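PDB 6QGI: VP5 from Halorubrum pleomorphic virus 2, which is an envelope protein of a prokaryotic virus and probably drives fusion of the viral membrane with that of its haloarchaeal host. Local coordinates for residues Y105-Q110 against F169-G174; T116-V121 against T175-G180; D61-L66 against K229-E234; L20-I25 against Q110-K115. All blocks are in the same frame, centred on the assembly; numbering follows the deposited sequence.

Contact 1: Y105-Q110 against F169-G174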
loop_
_atom_site.group_PDB
_atom_site.type_symbol
_atom_site.label_atom_id
_atom_site.label_comp_id
_atom_site.label_asym_id
_atom_site.label_seq_id
_atom_site.Cartn_x
_atom_site.Cartn_y
_atom_site.Cartn_z
ATOM N N TYR A 105 -19.638 8.807 -0.038
ATOM C CA TYR A 105 -18.349 8.349 0.456
ATOM C C TYR A 105 -17.866 7.112 -0.330
ATOM O O TYR A 105 -16.693 7.069 -0.716
ATOM C CB TYR A 105 -18.409 8.074 1.973
ATOM C CG TYR A 105 -17.273 7.221 2.500
ATOM C CD1 TYR A 105 -15.949 7.638 2.382
ATOM C CD2 TYR A 105 -17.520 5.999 3.112
ATOM C CE1 TYR A 105 -14.902 6.849 2.848
ATOM C CE2 TYR A 105 -16.481 5.208 3.593
ATOM C CZ TYR A 105 -15.173 5.633 3.452
ATOM O OH TYR A 105 -14.160 4.849 3.941
ATOM N N LEU A 106 -18.754 6.131 -0.577
ATOM C CA LEU A 106 -18.383 4.913 -1.304
ATOM C C LEU A 106 -18.136 5.190 -2.791
ATOM O O LEU A 106 -17.370 4.443 -3.394
ATOM C CB LEU A 106 -19.380 3.755 -1.092
ATOM C CG LEU A 106 -19.391 3.231 0.362
ATOM C CD1 LEU A 106 -20.501 2.323 0.618
ATOM C CD2 LEU A 106 -18.129 2.510 0.715
ATOM N N THR A 107 -18.680 6.296 -3.354
ATOM C CA THR A 107 -18.405 6.699 -4.741
ATOM C C THR A 107 -16.946 7.155 -4.813
ATOM O O THR A 107 -16.249 6.769 -5.742
ATOM C CB THR A 107 -19.410 7.765 -5.226
ATOM O OG1 THR A 107 -20.655 7.112 -5.420
ATOM C CG2 THR A 107 -19.010 8.433 -6.541
ATOM N N THR A 108 -16.481 7.917 -3.799
ATOM C CA THR A 108 -15.109 8.423 -3.698
ATOM C C THR A 108 -14.133 7.251 -3.534
ATOM O O THR A 108 -13.027 7.326 -4.054
ATOM C CB THR A 108 -14.995 9.447 -2.557
ATOM O OG1 THR A 108 -15.983 10.461 -2.747
ATOM C CG2 THR A 108 -13.630 10.103 -2.487
ATOM N N VAL A 109 -14.551 6.163 -2.857
ATOM C CA VAL A 109 -13.715 4.972 -2.665
ATOM C C VAL A 109 -13.673 4.197 -3.986
ATOM O O VAL A 109 -12.575 3.891 -4.456
ATOM C CB VAL A 109 -14.164 4.092 -1.461
ATOM C CG1 VAL A 109 -13.343 2.810 -1.361
ATOM C CG2 VAL A 109 -14.086 4.873 -0.155
ATOM N N GLN A 110 -14.850 3.915 -4.598
ATOM C CA GLN A 110 -14.958 3.200 -5.882
ATOM C C GLN A 110 -14.204 3.918 -6.999
ATOM O O GLN A 110 -13.503 3.264 -7.769
ATOM C CB GLN A 110 -16.419 3.038 -6.310
ATOM C CG GLN A 110 -17.236 2.060 -5.488
ATOM C CD GLN A 110 -18.711 2.235 -5.750
ATOM O OE1 GLN A 110 -19.227 3.355 -5.885
ATOM N NE2 GLN A 110 -19.427 1.128 -5.818
ATOM N N PHE A 169 -19.301 1.466 -15.452
ATOM C CA PHE A 169 -19.653 1.084 -14.088
ATOM C C PHE A 169 -20.507 2.149 -13.422
ATOM O O PHE A 169 -20.166 3.331 -13.457
ATOM C CB PHE A 169 -18.384 0.817 -13.256
ATOM C CG PHE A 169 -18.643 0.458 -11.808
ATOM C CD1 PHE A 169 -19.033 -0.827 -11.451
ATOM C CD2 PHE A 169 -18.486 1.402 -10.799
ATOM C CE1 PHE A 169 -19.274 -1.156 -10.117
ATOM C CE2 PHE A 169 -18.709 1.065 -9.464
ATOM C CZ PHE A 169 -19.098 -0.212 -9.132
ATOM N N THR A 170 -21.602 1.721 -12.787
ATOM C CA THR A 170 -22.498 2.624 -12.077
ATOM C C THR A 170 -22.014 2.727 -10.625
ATOM O O THR A 170 -21.967 1.720 -9.914
ATOM C CB THR A 170 -23.961 2.165 -12.198
ATOM O OG1 THR A 170 -24.247 1.824 -13.559
ATOM C CG2 THR A 170 -24.948 3.226 -11.705
ATOM N N LEU A 171 -21.645 3.946 -10.198
ATOM C CA LEU A 171 -21.173 4.219 -8.843
ATOM C C LEU A 171 -22.344 4.248 -7.859
ATOM O O LEU A 171 -23.505 4.288 -8.286
ATOM C CB LEU A 171 -20.389 5.544 -8.815
ATOM C CG LEU A 171 -19.121 5.585 -9.678
ATOM C CD1 LEU A 171 -18.700 6.998 -9.983
ATOM C CD2 LEU A 171 -17.986 4.836 -9.027
ATOM N N ALA A 172 -22.045 4.208 -6.540
ATOM C CA ALA A 172 -23.054 4.239 -5.477
ATOM C C ALA A 172 -23.913 5.495 -5.576
ATOM O O ALA A 172 -25.115 5.447 -5.318
ATOM C CB ALA A 172 -22.383 4.166 -4.126
ATOM N N ASP A 173 -23.293 6.603 -6.023
ATOM C CA ASP A 173 -23.896 7.912 -6.276
ATOM C C ASP A 173 -24.978 7.821 -7.348
ATOM O O ASP A 173 -25.866 8.676 -7.399
ATOM C CB ASP A 173 -22.802 8.896 -6.750
ATOM C CG ASP A 173 -22.932 10.314 -6.242
ATOM O OD1 ASP A 173 -24.053 10.705 -5.838
ATOM O OD2 ASP A 173 -21.915 11.041 -6.249
ATOM N N GLY A 174 -24.874 6.807 -8.203
ATOM C CA GLY A 174 -25.794 6.598 -9.310
ATOM C C GLY A 174 -25.227 7.100 -10.621
ATOM O O GLY A 174 -25.806 6.853 -11.683
#
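Thr107 and Gln110, one turn apart on helix 91-133, receive two successive backbone N-H groups, those of Ala172 and Asp173, from the type I beta turn Leu171-Gly174. The turn joins antiparallel strands 167-170 and 176-186, and the case illustrates how a helix can hold the end of a beta hairpin through side chains on the helix and backbone N-H groups of the turn. Ala172 N donates to Gln110 OE1 over 3.0 Å at 160°, in the carbonyl plane and on a lone pair. Asp173 N reaches Thr107 OG1 at 2.8 Å along a more bent path, while the same hydroxyl is also bonded to Asn103 O in the preceding helical turn, which ties it down from two directions. The tight part is the apolar packing beside these bonds. Leu171 divides its branches between the two helix residues, CD2 resting 3.6 Å from Gln110 CB and CD1 3.7 Å from Thr107 CG2. Ala172 CB meets both gripping oxygens, and Ala172 also touches Leu239 and Arg243 of helix 225-253. The contact is looser at the outer end of the turn, where Asp173 and Gly174 are exposed; Asp173 touches the helix mainly through its CB, and Gly174, with a positive phi of 100°, serves the turn itself by sending its N-H back to Leu171 O. At the strand end, Phe169 presents its ring edge to the glutamine amide, the two planes standing nearly perpendicular. Because the Gln110 chain is extended beyond CG, its nitrogen is carried as far as this edge, NE2 lying 3.6 Å from Phe169 CZ.

Contact 2: T116-V121 against T175-G180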
loop_
_atom_site.group_PDB
_atom_site.type_symbol
_atom_site.label_atom_id
_atom_site.label_comp_id
_atom_site.label_asym_id
_atom_site.label_seq_id
_atom_site.Cartn_x
_atom_site.Cartn_y
_atom_site.Cartn_z
ATOM N N THR A 116 -7.184 4.069 -10.379
ATOM C CA THR A 116 -5.903 3.379 -10.195
ATOM C C THR A 116 -5.759 2.301 -11.274
ATOM O O THR A 116 -4.670 2.165 -11.834
ATOM C CB THR A 116 -5.807 2.797 -8.774
ATOM O OG1 THR A 116 -6.056 3.829 -7.826
ATOM C CG2 THR A 116 -4.453 2.147 -8.479
ATOM N N TRP A 117 -6.861 1.568 -11.578
ATOM C CA TRP A 117 -6.922 0.536 -12.619
ATOM C C TRP A 117 -6.872 1.199 -14.001
ATOM O O TRP A 117 -6.164 0.708 -14.880
ATOM C CB TRP A 117 -8.190 -0.348 -12.475
ATOM C CG TRP A 117 -8.365 -1.371 -13.571
ATOM C CD1 TRP A 117 -9.085 -1.222 -14.719
ATOM C CD2 TRP A 117 -7.820 -2.701 -13.611
ATOM N NE1 TRP A 117 -9.018 -2.372 -15.474
ATOM C CE2 TRP A 117 -8.243 -3.292 -14.822
ATOM C CE3 TRP A 117 -7.003 -3.447 -12.747
ATOM C CZ2 TRP A 117 -7.883 -4.597 -15.187
ATOM C CZ3 TRP A 117 -6.651 -4.741 -13.110
ATOM C CH2 TRP A 117 -7.096 -5.305 -14.313
ATOM N N ASN A 118 -7.624 2.306 -14.188
ATOM C CA ASN A 118 -7.688 3.067 -15.440
ATOM C C ASN A 118 -6.318 3.614 -15.839
ATOM O O ASN A 118 -5.929 3.453 -16.998
ATOM C CB ASN A 118 -8.714 4.191 -15.342
ATOM C CG ASN A 118 -10.133 3.695 -15.384
ATOM O OD1 ASN A 118 -10.393 2.507 -15.589
ATOM N ND2 ASN A 118 -11.084 4.592 -15.168
ATOM N N GLU A 119 -5.556 4.175 -14.875
ATOM C CA GLU A 119 -4.205 4.694 -15.119
ATOM C C GLU A 119 -3.248 3.579 -15.525
ATOM O O GLU A 119 -2.346 3.821 -16.325
ATOM C CB GLU A 119 -3.654 5.443 -13.894
ATOM C CG GLU A 119 -2.721 6.591 -14.261
ATOM C CD GLU A 119 -3.273 7.655 -15.196
ATOM O OE1 GLU A 119 -4.480 7.971 -15.105
ATOM O OE2 GLU A 119 -2.490 8.180 -16.020
ATOM N N SER A 120 -3.463 2.361 -15.005
ATOM C CA SER A 120 -2.653 1.192 -15.338
ATOM C C SER A 120 -2.931 0.722 -16.779
ATOM O O SER A 120 -1.984 0.432 -17.508
ATOM C CB SER A 120 -2.921 0.056 -14.357
ATOM O OG SER A 120 -2.937 0.451 -12.996
ATOM N N VAL A 121 -4.226 0.662 -17.184
ATOM C CA VAL A 121 -4.666 0.242 -18.526
ATOM C C VAL A 121 -4.226 1.304 -19.558
ATOM O O VAL A 121 -3.729 0.934 -20.624
ATOM C CB VAL A 121 -6.197 -0.052 -18.597
ATOM C CG1 VAL A 121 -6.634 -0.436 -20.012
ATOM C CG2 VAL A 121 -6.594 -1.146 -17.615
ATOM N N THR A 175 -24.077 7.809 -10.549
ATOM C CA THR A 175 -23.358 8.341 -11.715
ATOM C C THR A 175 -22.606 7.197 -12.406
ATOM O O THR A 175 -22.371 6.157 -11.781
ATOM C CB THR A 175 -22.403 9.478 -11.300
ATOM O OG1 THR A 175 -21.436 8.975 -10.378
ATOM C CG2 THR A 175 -23.129 10.682 -10.709
ATOM N N THR A 176 -22.244 7.375 -13.686
ATOM C CA THR A 176 -21.522 6.347 -14.441
ATOM C C THR A 176 -20.055 6.742 -14.651
ATOM O O THR A 176 -19.732 7.925 -14.800
ATOM C CB THR A 176 -22.205 6.038 -15.773
ATOM O OG1 THR A 176 -22.474 7.260 -16.463
ATOM C CG2 THR A 176 -23.487 5.237 -15.599
ATOM N N MET A 177 -19.176 5.735 -14.647
ATOM C CA MET A 177 -17.738 5.878 -14.822
ATOM C C MET A 177 -17.234 4.827 -15.810
ATOM O O MET A 177 -17.590 3.656 -15.680
ATOM C CB MET A 177 -17.038 5.723 -13.460
ATOM C CG MET A 177 -15.564 6.025 -13.493
ATOM S SD MET A 177 -14.751 5.652 -11.932
ATOM C CE MET A 177 -13.120 6.134 -12.338
ATOM N N SER A 178 -16.412 5.236 -16.786
ATOM C CA SER A 178 -15.835 4.300 -17.746
ATOM C C SER A 178 -14.585 3.661 -17.131
ATOM O O SER A 178 -13.749 4.372 -16.571
ATOM C CB SER A 178 -15.506 4.998 -19.062
ATOM O OG SER A 178 -15.139 4.062 -20.063
ATOM N N VAL A 179 -14.489 2.326 -17.172
ATOM C CA VAL A 179 -13.345 1.603 -16.617
ATOM C C VAL A 179 -12.612 0.890 -17.750
ATOM O O VAL A 179 -13.236 0.198 -18.565
ATOM C CB VAL A 179 -13.715 0.634 -15.455
ATOM C CG1 VAL A 179 -12.491 -0.150 -14.966
ATOM C CG2 VAL A 179 -14.349 1.394 -14.295
ATOM N N GLY A 180 -11.292 1.088 -17.775
ATOM C CA GLY A 180 -10.384 0.512 -18.756
ATOM C C GLY A 180 -10.367 -1.000 -18.716
ATOM O O GLY A 180 -10.535 -1.589 -17.643
#
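Gly180 N donates to Asn118 OD1 over 2.8 Å and almost straight, at 168°, although it approaches from above the carbonyl plane of the side-chain amide and not along a lone pair. The other end of that amide works too: Asn118 ND2 gives a more bent bond to Ser178 O at 3.0 Å. Seen as a pair, an N-H and a C=O two residues apart on the strand are matched by one side chain, much as the N-H and C=O of one residue of a parallel neighbouring strand would match them. Asn118 reaches the strand with CG beside its own backbone N (chi1 -73°). Gly180 is held at its carbonyl as well, where Trp117 NE1 donates over 2.8 Å and the oxygen lies in the plane of the indole. That ring is fixed further by Val179 CG1, 3.6 Å from Trp117 CD1, by Val121 CG2 above one face near its rim, and by an edge-to-face meeting with Trp228. With no side chain on Gly180, the backbones come close, Asn118 CA and Gly180 CA being 5.0 Å apart, and both methyls of Val121 lie against the glycine backbone. Near the start of the strand, Met177 CE adds a lighter touch on the amide nitrogen. Strand 176-179 and helix 116-121 run in similar directions, 35° apart with axes 9.1 Å from each other: an antiparallel sheet laid on a long helix and joined to it by an asparagine amide that pairs with strand backbone.

Contact 3: D61-L66 against K229-E234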
loop_
_atom_site.group_PDB
_atom_site.type_symbol
_atom_site.label_atom_id
_atom_site.label_comp_id
_atom_site.label_asym_id
_atom_site.label_seq_id
_atom_site.Cartn_x
_atom_site.Cartn_y
_atom_site.Cartn_z
ATOM N N ASP A 61 -2.323 -4.702 -2.073
ATOM C CA ASP A 61 -1.803 -5.249 -0.809
ATOM C C ASP A 61 -2.661 -4.914 0.416
ATOM O O ASP A 61 -2.424 -5.481 1.479
ATOM C CB ASP A 61 -0.351 -4.795 -0.575
ATOM C CG ASP A 61 0.698 -5.614 -1.313
ATOM O OD1 ASP A 61 0.309 -6.465 -2.150
ATOM O OD2 ASP A 61 1.912 -5.408 -1.048
ATOM N N ASN A 62 -3.676 -4.043 0.271
ATOM C CA ASN A 62 -4.504 -3.642 1.406
ATOM C C ASN A 62 -5.993 -3.904 1.142
ATOM O O ASN A 62 -6.773 -2.967 0.985
ATOM C CB ASN A 62 -4.255 -2.158 1.751
ATOM C CG ASN A 62 -2.805 -1.727 1.665
ATOM O OD1 ASN A 62 -1.923 -2.312 2.281
ATOM N ND2 ASN A 62 -2.533 -0.701 0.883
ATOM N N GLN A 63 -6.387 -5.179 1.117
ATOM C CA GLN A 63 -7.777 -5.592 0.891
ATOM C C GLN A 63 -8.525 -5.693 2.209
ATOM O O GLN A 63 -9.759 -5.732 2.219
ATOM C CB GLN A 63 -7.854 -6.950 0.160
ATOM C CG GLN A 63 -6.709 -7.240 -0.810
ATOM C CD GLN A 63 -5.520 -7.912 -0.164
ATOM O OE1 GLN A 63 -5.305 -7.843 1.051
ATOM N NE2 GLN A 63 -4.718 -8.585 -0.974
ATOM N N ASN A 64 -7.777 -5.739 3.325
ATOM C CA ASN A 64 -8.316 -5.911 4.673
ATOM C C ASN A 64 -8.576 -4.590 5.406
ATOM O O ASN A 64 -8.892 -4.615 6.600
ATOM C CB ASN A 64 -7.379 -6.794 5.493
ATOM C CG ASN A 64 -7.300 -8.206 4.980
ATOM O OD1 ASN A 64 -8.316 -8.849 4.681
ATOM N ND2 ASN A 64 -6.086 -8.723 4.870
ATOM N N ILE A 65 -8.493 -3.450 4.697
ATOM C CA ILE A 65 -8.766 -2.122 5.268
ATOM C C ILE A 65 -10.226 -1.719 4.962
ATOM O O ILE A 65 -10.681 -0.675 5.435
ATOM C CB ILE A 65 -7.750 -1.032 4.793
ATOM C CG1 ILE A 65 -7.759 -0.860 3.254
ATOM C CG2 ILE A 65 -6.336 -1.301 5.344
ATOM C CD1 ILE A 65 -7.329 0.423 2.739
ATOM N N LEU A 66 -10.952 -2.557 4.184
ATOM C CA LEU A 66 -12.341 -2.335 3.777
ATOM C C LEU A 66 -13.311 -2.446 4.955
ATOM O O LEU A 66 -14.399 -1.866 4.890
ATOM C CB LEU A 66 -12.761 -3.270 2.637
ATOM C CG LEU A 66 -12.143 -2.971 1.268
ATOM C CD1 LEU A 66 -12.253 -4.165 0.357
ATOM C CD2 LEU A 66 -12.775 -1.746 0.610
ATOM N N LYS A 229 -10.634 -8.286 -8.406
ATOM C CA LYS A 229 -11.994 -8.815 -8.227
ATOM C C LYS A 229 -12.332 -9.066 -6.734
ATOM O O LYS A 229 -13.411 -8.627 -6.329
ATOM C CB LYS A 229 -12.227 -10.087 -9.067
ATOM C CG LYS A 229 -13.599 -10.738 -8.904
ATOM C CD LYS A 229 -14.736 -9.841 -9.358
ATOM C CE LYS A 229 -16.040 -10.586 -9.427
ATOM N NZ LYS A 229 -17.192 -9.648 -9.501
ATOM N N PRO A 230 -11.477 -9.707 -5.885
ATOM C CA PRO A 230 -11.856 -9.875 -4.470
ATOM C C PRO A 230 -12.022 -8.539 -3.738
ATOM O O PRO A 230 -12.914 -8.437 -2.896
ATOM C CB PRO A 230 -10.694 -10.682 -3.877
ATOM C CG PRO A 230 -10.025 -11.307 -5.037
ATOM C CD PRO A 230 -10.151 -10.306 -6.133
ATOM N N ILE A 231 -11.183 -7.518 -4.064
ATOM C CA ILE A 231 -11.253 -6.187 -3.441
ATOM C C ILE A 231 -12.563 -5.494 -3.861
ATOM O O ILE A 231 -13.239 -4.939 -2.993
ATOM C CB ILE A 231 -10.009 -5.302 -3.729
ATOM C CG1 ILE A 231 -8.718 -6.027 -3.332
ATOM C CG2 ILE A 231 -10.113 -3.952 -2.999
ATOM C CD1 ILE A 231 -7.484 -5.516 -3.976
ATOM N N TYR A 232 -12.931 -5.553 -5.171
ATOM C CA TYR A 232 -14.177 -4.976 -5.688
ATOM C C TYR A 232 -15.398 -5.618 -5.010
ATOM O O TYR A 232 -16.290 -4.891 -4.575
ATOM C CB TYR A 232 -14.297 -5.108 -7.231
ATOM C CG TYR A 232 -15.705 -4.843 -7.731
ATOM C CD1 TYR A 232 -16.205 -3.547 -7.815
ATOM C CD2 TYR A 232 -16.576 -5.897 -8.011
ATOM C CE1 TYR A 232 -17.524 -3.301 -8.186
ATOM C CE2 TYR A 232 -17.900 -5.663 -8.382
ATOM C CZ TYR A 232 -18.369 -4.362 -8.475
ATOM O OH TYR A 232 -19.671 -4.121 -8.851
ATOM N N ASP A 233 -15.450 -6.973 -4.975
ATOM C CA ASP A 233 -16.534 -7.775 -4.395
ATOM C C ASP A 233 -16.753 -7.447 -2.927
ATOM O O ASP A 233 -17.905 -7.287 -2.525
ATOM C CB ASP A 233 -16.260 -9.284 -4.556
ATOM C CG ASP A 233 -16.491 -9.842 -5.944
ATOM O OD1 ASP A 233 -17.101 -9.133 -6.776
ATOM O OD2 ASP A 233 -16.078 -10.999 -6.195
ATOM N N GLU A 234 -15.659 -7.334 -2.136
ATOM C CA GLU A 234 -15.698 -6.981 -0.712
ATOM C C GLU A 234 -16.184 -5.535 -0.552
ATOM O O GLU A 234 -16.976 -5.266 0.348
ATOM C CB GLU A 234 -14.317 -7.179 -0.053
ATOM C CG GLU A 234 -14.354 -7.230 1.469
ATOM C CD GLU A 234 -13.029 -7.506 2.159
ATOM O OE1 GLU A 234 -12.297 -8.422 1.717
ATOM O OE2 GLU A 234 -12.733 -6.819 3.164
#
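In the connection between helices 37-60 and 66-86, Gln63 and Leu66 rest against Ile231 and Glu234 of helix 225-253, an example of an interhelical loop packed on the flank of another helix. Residues three apart on one side meet residues three apart on the other, and no hydrogen bond passes between them. Gln63 sends its aliphatic part to the helix: CG lies 3.4 Å from Ile231 CG1, and a bend at chi2 (88°) then leads the amide away. Ile231 also packs on Phe113 and Ile59, placing the contact at a meeting of three helices, and Asn62 and Asn64 tie the loop to Tyr344 and Asp342. Leu66 enters with one branch, CD1, which sits 3.6 Å from Ile231 O and 3.7 Å from Glu234 CB, with Ile231 CG2 somewhat farther off. Glu234, an extended chain, runs slantwise past this leucine and brings OE2 to 3.3 Å from Gln63 O. Both atoms are acceptors, so this is no hydrogen bond and is probably mildly unfavourable. The same carboxylate oxygen also lies against the leucine, Glu234 OE2 being 3.6 Å from Leu66 CB.

Contact 4: L20-I25 against Q110-K115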
loop_
_atom_site.group_PDB
_atom_site.type_symbol
_atom_site.label_atom_id
_atom_site.label_comp_id
_atom_site.label_asym_id
_atom_site.label_seq_id
_atom_site.Cartn_x
_atom_site.Cartn_y
_atom_site.Cartn_z
ATOM N N LEU A 20 -10.379 6.809 2.116
ATOM C CA LEU A 20 -10.896 7.853 3.000
ATOM C C LEU A 20 -11.334 9.115 2.261
ATOM O O LEU A 20 -12.338 9.714 2.639
ATOM C CB LEU A 20 -9.846 8.221 4.054
ATOM C CG LEU A 20 -9.589 7.175 5.123
ATOM C CD1 LEU A 20 -8.416 7.553 5.945
ATOM C CD2 LEU A 20 -10.813 6.992 6.024
ATOM N N ARG A 21 -10.581 9.530 1.226
ATOM C CA ARG A 21 -10.862 10.755 0.470
ATOM C C ARG A 21 -10.355 10.640 -0.963
ATOM O O ARG A 21 -9.702 9.649 -1.288
ATOM C CB ARG A 21 -10.185 11.945 1.174
ATOM C CG ARG A 21 -8.660 11.879 1.095
ATOM C CD ARG A 21 -7.970 12.723 2.127
ATOM N NE ARG A 21 -6.577 12.300 2.261
ATOM C CZ ARG A 21 -6.147 11.399 3.139
ATOM N NH1 ARG A 21 -7.000 10.829 3.985
ATOM N NH2 ARG A 21 -4.867 11.065 3.186
ATOM N N GLU A 22 -10.617 11.669 -1.806
ATOM C CA GLU A 22 -10.100 11.729 -3.175
ATOM C C GLU A 22 -8.568 11.724 -3.087
ATOM O O GLU A 22 -7.988 12.540 -2.370
ATOM C CB GLU A 22 -10.638 12.963 -3.916
ATOM C CG GLU A 22 -10.514 12.856 -5.425
ATOM C CD GLU A 22 -10.753 14.122 -6.225
ATOM O OE1 GLU A 22 -10.926 15.202 -5.615
ATOM O OE2 GLU A 22 -10.758 14.031 -7.474
ATOM N N PHE A 23 -7.936 10.731 -3.714
ATOM C CA PHE A 23 -6.492 10.512 -3.644
ATOM C C PHE A 23 -5.801 10.839 -4.963
ATOM O O PHE A 23 -6.402 10.690 -6.029
ATOM C CB PHE A 23 -6.222 9.047 -3.255
ATOM C CG PHE A 23 -5.021 8.766 -2.378
ATOM C CD1 PHE A 23 -4.781 9.521 -1.232
ATOM C CD2 PHE A 23 -4.177 7.692 -2.649
ATOM C CE1 PHE A 23 -3.678 9.250 -0.416
ATOM C CE2 PHE A 23 -3.081 7.414 -1.824
ATOM C CZ PHE A 23 -2.843 8.192 -0.711
ATOM N N GLU A 24 -4.533 11.280 -4.888
ATOM C CA GLU A 24 -3.748 11.600 -6.076
ATOM C C GLU A 24 -3.150 10.321 -6.630
ATOM O O GLU A 24 -2.313 9.690 -5.976
ATOM C CB GLU A 24 -2.662 12.643 -5.770
ATOM C CG GLU A 24 -3.226 14.032 -5.516
ATOM C CD GLU A 24 -2.229 15.117 -5.154
ATOM O OE1 GLU A 24 -1.033 14.803 -4.949
ATOM O OE2 GLU A 24 -2.651 16.294 -5.083
ATOM N N ILE A 25 -3.617 9.911 -7.816
ATOM C CA ILE A 25 -3.157 8.689 -8.474
ATOM C C ILE A 25 -1.867 8.993 -9.257
ATOM O O ILE A 25 -1.733 10.064 -9.856
ATOM C CB ILE A 25 -4.291 8.056 -9.347
ATOM C CG1 ILE A 25 -5.341 7.386 -8.423
ATOM C CG2 ILE A 25 -3.752 7.034 -10.370
ATOM C CD1 ILE A 25 -6.642 7.201 -8.974
ATOM N N GLN A 110 -14.850 3.915 -4.598
ATOM C CA GLN A 110 -14.958 3.200 -5.882
ATOM C C GLN A 110 -14.204 3.918 -6.999
ATOM O O GLN A 110 -13.503 3.264 -7.769
ATOM C CB GLN A 110 -16.419 3.038 -6.310
ATOM C CG GLN A 110 -17.236 2.060 -5.488
ATOM C CD GLN A 110 -18.711 2.235 -5.750
ATOM O OE1 GLN A 110 -19.227 3.355 -5.885
ATOM N NE2 GLN A 110 -19.427 1.128 -5.818
ATOM N N SER A 111 -14.340 5.261 -7.079
ATOM C CA SER A 111 -13.678 6.091 -8.087
ATOM C C SER A 111 -12.175 6.003 -7.968
ATOM O O SER A 111 -11.516 5.823 -8.982
ATOM C CB SER A 111 -14.120 7.549 -7.989
ATOM O OG SER A 111 -15.522 7.648 -8.166
ATOM N N ASN A 112 -11.631 6.103 -6.742
ATOM C CA ASN A 112 -10.187 6.026 -6.505
ATOM C C ASN A 112 -9.632 4.679 -6.929
ATOM O O ASN A 112 -8.586 4.632 -7.573
ATOM C CB ASN A 112 -9.858 6.290 -5.042
ATOM C CG ASN A 112 -10.000 7.728 -4.628
ATOM O OD1 ASN A 112 -9.798 8.668 -5.408
ATOM N ND2 ASN A 112 -10.365 7.932 -3.380
ATOM N N PHE A 113 -10.353 3.592 -6.591
ATOM C CA PHE A 113 -10.002 2.215 -6.915
ATOM C C PHE A 113 -10.011 1.980 -8.434
ATOM O O PHE A 113 -9.123 1.309 -8.955
ATOM C CB PHE A 113 -10.974 1.261 -6.200
ATOM C CG PHE A 113 -10.825 -0.208 -6.516
ATOM C CD1 PHE A 113 -9.875 -0.980 -5.867
ATOM C CD2 PHE A 113 -11.681 -0.834 -7.414
ATOM C CE1 PHE A 113 -9.742 -2.339 -6.157
ATOM C CE2 PHE A 113 -11.548 -2.192 -7.699
ATOM C CZ PHE A 113 -10.586 -2.937 -7.063
ATOM N N LEU A 114 -11.012 2.529 -9.136
ATOM C CA LEU A 114 -11.148 2.342 -10.581
ATOM C C LEU A 114 -10.226 3.268 -11.372
ATOM O O LEU A 114 -9.789 2.872 -12.451
ATOM C CB LEU A 114 -12.605 2.497 -11.043
ATOM C CG LEU A 114 -13.571 1.446 -10.477
ATOM C CD1 LEU A 114 -15.011 1.797 -10.757
ATOM C CD2 LEU A 114 -13.193 0.041 -10.920
ATOM N N LYS A 115 -9.880 4.454 -10.826
ATOM C CA LYS A 115 -8.947 5.387 -11.466
ATOM C C LYS A 115 -7.530 4.798 -11.461
ATOM O O LYS A 115 -6.780 4.986 -12.421
ATOM C CB LYS A 115 -8.964 6.751 -10.769
ATOM C CG LYS A 115 -10.039 7.704 -11.242
ATOM C CD LYS A 115 -10.020 9.002 -10.448
ATOM C CE LYS A 115 -11.329 9.747 -10.564
ATOM N NZ LYS A 115 -11.555 10.272 -11.939
#
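The largely extended segment 20-25, which leads toward helix 37-60, is hydrogen-bonded to helix 91-133 through the side-chain amide of Asn112, which serves the backbones of Arg21 and Phe23 together. Asn112 OD1 accepts Phe23 N at 3.3 Å; the line of the N-H is nearly straight (177°), but the donor stands above the carbonyl plane. Asn112 ND2 is 2.8 Å from Arg21 O in a bond whose poor angle, 126°, makes it weak, and the stronger partner of this nitrogen is Trp18 O, just before the segment. The principle is that one buried amide can read an extended chain in both senses, giving to a C=O and taking from an N-H two residues later. Asn112 turns CG away from its own carbonyl carbon (chi1 -73°), which sends the amide out to that chain. Farther along, Ile25 points toward this part of the helix, but the modelled position of its CD1, too near Lys115, is doubtful. The segment is thus placed between two helices: Arg21 forms a salt bridge with Asp289 of helix 285-292, while on helix 91-133 Phe113 packs against helix 225-253 and Leu114 against strand 176-186.

From the N terminus, residues 20-25 open contact 4 and residues 61-66 open contact 3. Helix 91-133 then supplies three consecutive segments: 105-110 for contact 1, 110-115, which closes contact 4 and shares Gln110 with contact 1, and 116-121 for contact 2. Contacts 1 and 2 close on neighbouring strands of one sheet and cross each other. Both lie within the long span that contact 3 completes at residues 229-234. Contact 4 crosses contacts 1 and 3 but finishes before contact 2 begins. Together they bring the N-terminal segment and the hairpin onto one long helix, while contact 3 ties the connection between helices 37-60 and 66-86 to helix 225-253 beside it.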